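PDB 5Y0E: TssK from Serratia sp. FS14, which is a baseplate component of the bacterial type VI secretion system and probably links that baseplate to the membrane-spanning part of the machine. Local coordinates for residues Pro398-Ala401 against Gly402-Tyr405; His291-Leu294 against Ala295-Phe298; Gln247-His250 against Ala251-Asp255; Leu359-Phe362 against Pro363-Lys367. All blocks are in the same frame, centred on the assembly; numbering follows the deposited sequence.

Contact 1 of 4, residues Pro398-Ala401 against Gly402-Tyr405; sequences PYHA and GYTY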
loop_
_atom_site.group_PDB
_atom_site.type_symbol
_atom_site.label_atom_id
_atom_site.label_comp_id
_atom_site.label_asym_id
_atom_site.label_seq_id
_atom_site.Cartn_x
_atom_site.Cartn_y
_atom_site.Cartn_z
ATOM N N PRO A 398 -18.143 14.064 -21.819
ATOM C CA PRO A 398 -17.860 15.477 -21.589
ATOM C C PRO A 398 -17.447 16.142 -22.879
ATOM O O PRO A 398 -16.783 15.543 -23.714
ATOM C CB PRO A 398 -16.701 15.444 -20.588
ATOM C CG PRO A 398 -16.689 14.117 -20.030
ATOM C CD PRO A 398 -17.205 13.212 -21.073
ATOM N N TYR A 399 -17.827 17.391 -23.038
ATOM C CA TYR A 399 -17.465 18.154 -24.214
ATOM C C TYR A 399 -16.447 19.205 -23.826
ATOM O O TYR A 399 -16.769 20.110 -23.061
ATOM C CB TYR A 399 -18.681 18.824 -24.828
ATOM C CG TYR A 399 -18.323 19.943 -25.764
ATOM C CD1 TYR A 399 -17.778 19.689 -26.986
ATOM C CD2 TYR A 399 -18.520 21.252 -25.407
ATOM C CE1 TYR A 399 -17.458 20.677 -27.822
ATOM C CE2 TYR A 399 -18.197 22.262 -26.249
ATOM C CZ TYR A 399 -17.662 21.965 -27.454
ATOM O OH TYR A 399 -17.337 22.971 -28.307
ATOM N N HIS A 400 -15.240 19.096 -24.371
ATOM C CA HIS A 400 -14.215 20.116 -24.204
ATOM C C HIS A 400 -14.304 21.119 -25.339
ATOM O O HIS A 400 -14.063 20.779 -26.497
ATOM C CB HIS A 400 -12.821 19.507 -24.172
ATOM C CG HIS A 400 -12.696 18.341 -23.255
ATOM N ND1 HIS A 400 -13.459 18.208 -22.118
ATOM C CD2 HIS A 400 -11.909 17.245 -23.315
ATOM C CE1 HIS A 400 -13.142 17.080 -21.510
ATOM N NE2 HIS A 400 -12.207 16.475 -22.219
ATOM N N ALA A 401 -14.642 22.353 -24.994
ATOM C CA ALA A 401 -14.669 23.432 -25.964
ATOM C C ALA A 401 -13.306 23.586 -26.591
ATOM O O ALA A 401 -12.304 23.686 -25.887
ATOM C CB ALA A 401 -15.072 24.739 -25.294
ATOM N N GLY A 402 -13.273 23.614 -27.914
ATOM C CA GLY A 402 -12.037 23.616 -28.646
ATOM C C GLY A 402 -11.617 22.269 -29.188
ATOM O O GLY A 402 -10.653 22.208 -29.948
ATOM N N TYR A 403 -12.285 21.195 -28.811
ATOM C CA TYR A 403 -12.028 19.901 -29.410
ATOM C C TYR A 403 -12.994 19.651 -30.555
ATOM O O TYR A 403 -14.094 20.196 -30.610
ATOM C CB TYR A 403 -12.164 18.773 -28.391
ATOM C CG TYR A 403 -11.025 18.605 -27.431
ATOM C CD1 TYR A 403 -10.579 19.658 -26.652
ATOM C CD2 TYR A 403 -10.419 17.378 -27.275
ATOM C CE1 TYR A 403 -9.558 19.490 -25.752
ATOM C CE2 TYR A 403 -9.405 17.200 -26.388
ATOM C CZ TYR A 403 -8.969 18.254 -25.624
ATOM O OH TYR A 403 -7.941 18.055 -24.734
ATOM N N THR A 404 -12.567 18.798 -31.462
ATOM C CA THR A 404 -13.392 18.319 -32.542
ATOM C C THR A 404 -13.692 16.863 -32.279
ATOM O O THR A 404 -12.844 16.130 -31.773
ATOM C CB THR A 404 -12.696 18.488 -33.879
ATOM O OG1 THR A 404 -12.421 19.867 -34.067
ATOM C CG2 THR A 404 -13.568 18.036 -35.004
ATOM N N TYR A 405 -14.905 16.461 -32.609
ATOM C CA TYR A 405 -15.413 15.146 -32.284
ATOM C C TYR A 405 -15.721 14.431 -33.578
ATOM O O TYR A 405 -16.520 14.913 -34.383
ATOM C CB TYR A 405 -16.644 15.250 -31.401
ATOM C CG TYR A 405 -16.276 15.772 -30.061
ATOM C CD1 TYR A 405 -16.034 17.125 -29.864
ATOM C CD2 TYR A 405 -16.128 14.914 -28.995
ATOM C CE1 TYR A 405 -15.670 17.593 -28.651
ATOM C CE2 TYR A 405 -15.764 15.375 -27.776
ATOM C CZ TYR A 405 -15.530 16.708 -27.603
ATOM O OH TYR A 405 -15.174 17.135 -26.359
#
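H400 and Y403 meet edge-to-face: the imidazole edge of H400 is turned to the phenol face of Y403, with the ring planes at 78° and H400 CD2 over the middle of the ring, 3.9 Å from Y403 CZ. H400 CB covers the same tyrosine, 3.3 Å from Y403 CD1. The turn itself is closed by Y403 N donating to H400 O at 2.9 Å. The phenol oxygen of Y405 accepts the backbone N-H of H400, 2.8 Å from N to OH and with an angle of 156° at the hydrogen, which pins the loop to the start of the strand. Y399 CD1 stands 3.4 Å from Y405 CE1; with its CG anti to the backbone N (chi1 162°), Y399 has its ring carried slantwise across Y405. Farther out, H400 NE2 is hydrogen-bonded to E438 and Y403 OH to D436, so both rings of the edge-to-face pair are fixed at their polar ends. G402 has a positive phi, a backbone angle that suits glycine. H400 to Y403 form a type II beta turn with glycine at its third position, leading into strand 404-408 of the antiparallel sheet.

Contact 2 of 4, residues His291-Leu294 against Ala295-Phe298; sequences HDNL and ALCF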
loop_
_atom_site.group_PDB
_atom_site.type_symbol
_atom_site.label_atom_id
_atom_site.label_comp_id
_atom_site.label_asym_id
_atom_site.label_seq_id
_atom_site.Cartn_x
_atom_site.Cartn_y
_atom_site.Cartn_z
ATOM N N HIS A 291 -11.918 -12.402 3.290
ATOM C CA HIS A 291 -11.024 -13.190 2.457
ATOM C C HIS A 291 -11.785 -14.240 1.659
ATOM O O HIS A 291 -11.393 -14.571 0.542
ATOM C CB HIS A 291 -9.939 -13.835 3.321
ATOM C CG HIS A 291 -8.780 -14.366 2.537
ATOM N ND1 HIS A 291 -7.982 -13.565 1.757
ATOM C CD2 HIS A 291 -8.301 -15.622 2.398
ATOM C CE1 HIS A 291 -7.060 -14.303 1.173
ATOM N NE2 HIS A 291 -7.232 -15.554 1.546
ATOM N N ASP A 292 -12.882 -14.756 2.196
ATOM C CA ASP A 292 -13.622 -15.816 1.533
ATOM C C ASP A 292 -14.840 -15.305 0.774
ATOM O O ASP A 292 -15.706 -16.096 0.420
ATOM C CB ASP A 292 -14.023 -16.892 2.539
ATOM C CG ASP A 292 -12.819 -17.620 3.120
ATOM O OD1 ASP A 292 -12.186 -18.398 2.387
ATOM O OD2 ASP A 292 -12.497 -17.417 4.306
ATOM N N ASN A 293 -14.917 -14.006 0.502
ATOM C CA ASN A 293 -15.922 -13.483 -0.406
ATOM C C ASN A 293 -15.426 -12.203 -1.062
ATOM O O ASN A 293 -15.970 -11.121 -0.836
ATOM C CB ASN A 293 -17.235 -13.237 0.330
ATOM C CG ASN A 293 -18.410 -13.041 -0.616
ATOM O OD1 ASN A 293 -18.255 -12.738 -1.800
ATOM N ND2 ASN A 293 -19.592 -13.225 -0.089
ATOM N N LEU A 294 -14.404 -12.333 -1.895
ATOM C CA LEU A 294 -13.730 -11.158 -2.407
ATOM C C LEU A 294 -14.567 -10.419 -3.425
ATOM O O LEU A 294 -14.502 -9.192 -3.482
ATOM C CB LEU A 294 -12.376 -11.546 -2.996
ATOM C CG LEU A 294 -11.337 -11.981 -1.947
ATOM C CD1 LEU A 294 -10.087 -12.535 -2.588
ATOM C CD2 LEU A 294 -10.975 -10.863 -1.013
ATOM N N ALA A 295 -15.368 -11.141 -4.213
ATOM C CA ALA A 295 -16.262 -10.488 -5.166
ATOM C C ALA A 295 -17.230 -9.538 -4.474
ATOM O O ALA A 295 -17.458 -8.419 -4.940
ATOM C CB ALA A 295 -17.025 -11.531 -5.965
ATOM N N LEU A 296 -17.797 -9.956 -3.355
ATOM C CA LEU A 296 -18.698 -9.083 -2.626
ATOM C C LEU A 296 -17.989 -7.831 -2.140
ATOM O O LEU A 296 -18.387 -6.714 -2.478
ATOM C CB LEU A 296 -19.309 -9.820 -1.448
ATOM C CG LEU A 296 -20.193 -8.884 -0.642
ATOM C CD1 LEU A 296 -21.484 -8.635 -1.377
ATOM C CD2 LEU A 296 -20.454 -9.412 0.738
ATOM N N CYS A 297 -16.938 -8.000 -1.332
ATOM C CA CYS A 297 -16.338 -6.851 -0.668
ATOM C C CYS A 297 -15.578 -5.980 -1.653
ATOM O O CYS A 297 -15.644 -4.756 -1.564
ATOM C CB CYS A 297 -15.442 -7.285 0.502
ATOM S SG CYS A 297 -13.952 -8.241 0.181
ATOM N N PHE A 298 -14.893 -6.571 -2.622
ATOM C CA PHE A 298 -14.311 -5.729 -3.657
ATOM C C PHE A 298 -15.389 -5.099 -4.516
ATOM O O PHE A 298 -15.231 -3.968 -4.991
ATOM C CB PHE A 298 -13.340 -6.517 -4.535
ATOM C CG PHE A 298 -11.928 -6.481 -4.047
ATOM C CD1 PHE A 298 -11.071 -5.475 -4.446
ATOM C CD2 PHE A 298 -11.468 -7.439 -3.175
ATOM C CE1 PHE A 298 -9.779 -5.426 -3.977
ATOM C CE2 PHE A 298 -10.187 -7.402 -2.704
ATOM C CZ PHE A 298 -9.331 -6.397 -3.099
#
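The F298 ring has the carbonyl oxygen of L294 at its edge, close to the ring plane, with F298 CD2 3.5 Å from L294 O; the ring also meets F263 edge-to-face. L294 runs beside the phenylalanine, pointing the same way, and its CD2 methyl is 3.9 Å from F298 CE2. The second flat group is the N293 amide. Its OD1 accepts the N-H of L296 at 3.2 Å, with an angle of 150° at the hydrogen. The donor stands above the amide plane, 46° out of it. N293 CG lies anti to the backbone N (chi1 -165°), which swings the amide forward over the first turn and brings OD1 to 3.1 Å from L296 CB as well. The leucine thus both donates to the asparagine and lies against it, their side chains passing at a slant. N293 is the N-cap of helix 294-309, its side chain serving one of the amides that have no earlier carbonyl to bond to. The regular helical bonds then take over: C297 N reaches N293 O in a weak bond, though a nearly straight one, and F298 N donates to L294 O at 2.8 Å. C297 SG adds a looser contact with L294 CD2. Around this helix start, L294 rests on P259 while C297 and F298 pack on F263 and L262, so the buried face of the first turn lies against helix 259-273. I187 and Y289, from loops, also touch L294.

Contact 3 of 4, residues Gln247-His250 against Ala251-Asp255; sequences QVSH and AYHLD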
loop_
_atom_site.group_PDB
_atom_site.type_symbol
_atom_site.label_atom_id
_atom_site.label_comp_id
_atom_site.label_asym_id
_atom_site.label_seq_id
_atom_site.Cartn_x
_atom_site.Cartn_y
_atom_site.Cartn_z
ATOM N N GLN A 247 0.250 4.267 -6.541
ATOM C CA GLN A 247 -0.164 3.108 -5.771
ATOM C C GLN A 247 -0.625 1.985 -6.674
ATOM O O GLN A 247 -0.253 0.830 -6.465
ATOM C CB GLN A 247 -1.276 3.491 -4.803
ATOM C CG GLN A 247 -1.433 2.569 -3.644
ATOM C CD GLN A 247 -2.708 2.798 -2.867
ATOM O OE1 GLN A 247 -3.751 2.335 -3.269
ATOM N NE2 GLN A 247 -2.630 3.494 -1.749
ATOM N N VAL A 248 -1.424 2.307 -7.685
ATOM C CA VAL A 248 -2.007 1.264 -8.507
ATOM C C VAL A 248 -0.990 0.776 -9.516
ATOM O O VAL A 248 -0.955 -0.411 -9.838
ATOM C CB VAL A 248 -3.318 1.743 -9.173
ATOM C CG1 VAL A 248 -3.077 2.562 -10.402
ATOM C CG2 VAL A 248 -4.194 0.584 -9.534
ATOM N N SER A 249 -0.120 1.664 -9.987
ATOM C CA SER A 249 0.994 1.241 -10.825
ATOM C C SER A 249 1.833 0.179 -10.136
ATOM O O SER A 249 2.189 -0.834 -10.731
ATOM C CB SER A 249 1.869 2.434 -11.161
ATOM O OG SER A 249 2.748 2.083 -12.184
ATOM N N HIS A 250 2.176 0.409 -8.883
ATOM C CA HIS A 250 2.910 -0.599 -8.149
ATOM C C HIS A 250 2.126 -1.900 -8.093
ATOM O O HIS A 250 2.669 -2.975 -8.345
ATOM C CB HIS A 250 3.220 -0.090 -6.748
ATOM C CG HIS A 250 4.206 -0.931 -6.014
ATOM N ND1 HIS A 250 5.548 -0.944 -6.326
ATOM C CD2 HIS A 250 4.046 -1.804 -4.999
ATOM C CE1 HIS A 250 6.171 -1.776 -5.519
ATOM N NE2 HIS A 250 5.281 -2.318 -4.710
ATOM N N ALA A 251 0.839 -1.816 -7.763
ATOM C CA ALA A 251 0.003 -3.008 -7.728
ATOM C C ALA A 251 -0.015 -3.702 -9.074
ATOM O O ALA A 251 0.115 -4.922 -9.161
ATOM C CB ALA A 251 -1.411 -2.630 -7.305
ATOM N N TYR A 252 -0.156 -2.933 -10.134
ATOM C CA TYR A 252 -0.261 -3.497 -11.464
ATOM C C TYR A 252 0.995 -4.247 -11.860
ATOM O O TYR A 252 0.925 -5.237 -12.582
ATOM C CB TYR A 252 -0.545 -2.364 -12.435
ATOM C CG TYR A 252 -0.621 -2.716 -13.880
ATOM C CD1 TYR A 252 -1.775 -3.245 -14.415
ATOM C CD2 TYR A 252 0.437 -2.448 -14.735
ATOM C CE1 TYR A 252 -1.872 -3.537 -15.740
ATOM C CE2 TYR A 252 0.348 -2.736 -16.069
ATOM C CZ TYR A 252 -0.817 -3.283 -16.563
ATOM O OH TYR A 252 -0.934 -3.584 -17.886
ATOM N N HIS A 253 2.147 -3.797 -11.406
ATOM C CA HIS A 253 3.387 -4.418 -11.826
ATOM C C HIS A 253 3.891 -5.485 -10.874
ATOM O O HIS A 253 4.697 -6.313 -11.284
ATOM C CB HIS A 253 4.446 -3.354 -12.026
ATOM C CG HIS A 253 4.304 -2.601 -13.305
ATOM N ND1 HIS A 253 3.928 -1.282 -13.354
ATOM C CD2 HIS A 253 4.486 -2.982 -14.588
ATOM C CE1 HIS A 253 3.898 -0.877 -14.609
ATOM N NE2 HIS A 253 4.228 -1.893 -15.378
ATOM N N LEU A 254 3.420 -5.515 -9.638
ATOM C CA LEU A 254 3.885 -6.524 -8.705
ATOM C C LEU A 254 3.562 -7.912 -9.220
ATOM O O LEU A 254 2.467 -8.171 -9.711
ATOM C CB LEU A 254 3.243 -6.328 -7.346
ATOM C CG LEU A 254 3.852 -5.334 -6.378
ATOM C CD1 LEU A 254 3.038 -5.285 -5.122
ATOM C CD2 LEU A 254 5.227 -5.758 -6.055
ATOM N N ASP A 255 4.537 -8.804 -9.141
ATOM C CA ASP A 255 4.294 -10.199 -9.471
ATOM C C ASP A 255 3.508 -10.913 -8.395
ATOM O O ASP A 255 2.879 -11.929 -8.675
ATOM C CB ASP A 255 5.611 -10.939 -9.677
ATOM C CG ASP A 255 6.182 -10.700 -11.014
ATOM O OD1 ASP A 255 5.469 -10.156 -11.862
ATOM O OD2 ASP A 255 7.333 -11.074 -11.233
#
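S249 O is gripped twice by H253, from opposite faces of its carbonyl plane: the backbone N-H donates at 3.0 Å from H253 N, and the ring adds a bond from H253 ND1 at 3.2 Å. The ring bond is bent, 136° at the hydrogen, and its donor lies above the carbonyl plane. H253 CG sits beside its own backbone N (chi1 -78°), which folds the imidazole back over the last turn. One residue on, L254 N donates to H250 O at 2.9 Å, while V248 O takes the Y252 N-H in a short bond of 2.7 Å. Outside this polar core the H250 imidazole carries L254 on one face: L254 CG is 4.1 Å from the ring centroid in a CH-pi contact, and L254 CD1 comes within 3.6 Å of H250 CD2. The NE2 of the same ring is hydrogen-bonded to E260 of the second subunit, and a sulfate ion, probably from the crystallisation liquor, lies about 3 Å from the side chain. Y252 packs on helix 197-222, and A251 touches L262 of helix 259-273. This is the C-terminal end of helix 229-253, where L254 leaves helical geometry, within a helical bundle at a subunit interface.

Contact 4 of 4, residues Leu359-Phe362 against Pro363-Lys367; sequences LTHF and PAQMK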
loop_
_atom_site.group_PDB
_atom_site.type_symbol
_atom_site.label_atom_id
_atom_site.label_comp_id
_atom_site.label_asym_id
_atom_site.label_seq_id
_atom_site.Cartn_x
_atom_site.Cartn_y
_atom_site.Cartn_z
ATOM N N LEU A 359 -9.688 19.563 -39.886
ATOM C CA LEU A 359 -10.879 18.946 -40.390
ATOM C C LEU A 359 -10.643 18.121 -41.624
ATOM O O LEU A 359 -11.379 17.197 -41.889
ATOM C CB LEU A 359 -11.939 19.981 -40.661
ATOM C CG LEU A 359 -12.554 20.526 -39.399
ATOM C CD1 LEU A 359 -13.341 21.753 -39.741
ATOM C CD2 LEU A 359 -13.441 19.528 -38.709
ATOM N N THR A 360 -9.596 18.425 -42.351
ATOM C CA THR A 360 -9.341 17.681 -43.552
ATOM C C THR A 360 -8.273 16.636 -43.379
ATOM O O THR A 360 -8.499 15.481 -43.625
ATOM C CB THR A 360 -9.002 18.607 -44.718
ATOM O OG1 THR A 360 -7.979 19.506 -44.325
ATOM C CG2 THR A 360 -10.187 19.417 -45.075
ATOM N N HIS A 361 -7.113 17.027 -42.917
ATOM C CA HIS A 361 -6.048 16.071 -42.779
ATOM C C HIS A 361 -6.240 14.986 -41.742
ATOM O O HIS A 361 -5.852 13.861 -41.962
ATOM C CB HIS A 361 -4.737 16.785 -42.504
ATOM C CG HIS A 361 -4.319 17.717 -43.592
ATOM N ND1 HIS A 361 -3.030 18.168 -43.726
ATOM C CD2 HIS A 361 -5.021 18.280 -44.596
ATOM C CE1 HIS A 361 -2.958 18.972 -44.765
ATOM N NE2 HIS A 361 -4.154 19.061 -45.306
ATOM N N PHE A 362 -6.827 15.296 -40.608
ATOM C CA PHE A 362 -6.960 14.280 -39.583
ATOM C C PHE A 362 -7.736 13.057 -40.001
ATOM O O PHE A 362 -7.292 11.953 -39.799
ATOM C CB PHE A 362 -7.562 14.854 -38.322
ATOM C CG PHE A 362 -7.612 13.889 -37.197
ATOM C CD1 PHE A 362 -6.547 13.736 -36.371
ATOM C CD2 PHE A 362 -8.722 13.137 -36.979
ATOM C CE1 PHE A 362 -6.585 12.852 -35.337
ATOM C CE2 PHE A 362 -8.769 12.243 -35.949
ATOM C CZ PHE A 362 -7.696 12.099 -35.129
ATOM N N PRO A 363 -8.896 13.256 -40.594
ATOM C CA PRO A 363 -9.722 12.129 -41.000
ATOM C C PRO A 363 -9.088 11.271 -42.064
ATOM O O PRO A 363 -9.464 10.125 -42.175
ATOM C CB PRO A 363 -10.968 12.792 -41.548
ATOM C CG PRO A 363 -10.973 14.138 -40.969
ATOM C CD PRO A 363 -9.552 14.525 -40.886
ATOM N N ALA A 364 -8.165 11.816 -42.841
ATOM C CA ALA A 364 -7.474 11.062 -43.850
ATOM C C ALA A 364 -6.246 10.403 -43.267
ATOM O O ALA A 364 -5.999 9.241 -43.480
ATOM C CB ALA A 364 -7.078 11.979 -44.980
ATOM N N GLN A 365 -5.486 11.143 -42.487
ATOM C CA GLN A 365 -4.261 10.614 -41.917
ATOM C C GLN A 365 -4.392 9.725 -40.694
ATOM O O GLN A 365 -3.402 9.252 -40.167
ATOM C CB GLN A 365 -3.316 11.751 -41.604
ATOM C CG GLN A 365 -2.553 12.216 -42.809
ATOM C CD GLN A 365 -2.336 13.696 -42.815
ATOM O OE1 GLN A 365 -2.931 14.413 -43.605
ATOM N NE2 GLN A 365 -1.467 14.162 -41.945
ATOM N N MET A 366 -5.600 9.515 -40.216
ATOM C CA MET A 366 -5.765 8.656 -39.081
ATOM C C MET A 366 -6.459 7.434 -39.589
ATOM O O MET A 366 -7.605 7.476 -39.963
ATOM C CB MET A 366 -6.573 9.332 -37.987
ATOM C CG MET A 366 -7.085 8.397 -36.908
ATOM S SD MET A 366 -5.817 7.663 -35.887
ATOM C CE MET A 366 -5.736 8.791 -34.522
ATOM N N LYS A 367 -5.722 6.346 -39.639
ATOM C CA LYS A 367 -6.251 5.098 -40.113
ATOM C C LYS A 367 -6.586 4.241 -38.932
ATOM O O LYS A 367 -5.758 4.000 -38.073
ATOM C CB LYS A 367 -5.219 4.401 -40.991
#
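The C-terminal turns of helix 355-365, kinked at a proline, pass straight into strand 366-370 here, with F362 and M366 making the main contact across the junction. M366 CB stands over one face of the F362 ring, 4.2 Å from its centroid and 15° off the ring normal, a CH-pi contact. The methionine chain, bent at its second and third torsions, brings CE round to 3.9 Å from F362 CZ. With chi1 at -175° the F362 ring is carried away from its own N and runs beside M366 in the same direction. P363 has no N-H to give to the preceding turn; its CG lies 3.2 Å from L359 O, and its CD is 3.1 Å from T360 O. Bonding resumes beyond the kink, where Q365 N donates to H361 O at 2.8 Å in a nearly straight bond; M366 N to F362 O is weak. The Q365 amide lies along H361, its OE1 3.2 Å from H361 CB. E431 accepts from both H361 ND1 and Q365 NE2, tying the two polar ends together, and Q365 NE2 also donates to A429 O. The buried face of the helix rests on the antiparallel sheet: F362 on L347, V349 and F406, and P363 on F406 too. M366, already in the strand, touches L426 and L428 of strand 423-428 and L387 of strand 387-389.

How the contacts relate
From the N terminus the order is contact 3, contact 2, contact 4, contact 1. Each is continuous in sequence, so none nests in or crosses another. Contact 3 ends helix 229-253 and contact 2 begins helix 294-309; their centres lie about 20 Å apart, and both pack on helix 259-273, which lies between them in the chain. The chain then enters the antiparallel sheet, where contact 4 turns helix 355-365 into an outer strand and contact 1 closes the loop before strand 404-408. These last two touch, T404 CG2 lying 4.0 Å from L359 CD2. Contacts 1 and 3, about 33 Å apart between centres, both reach the second subunit.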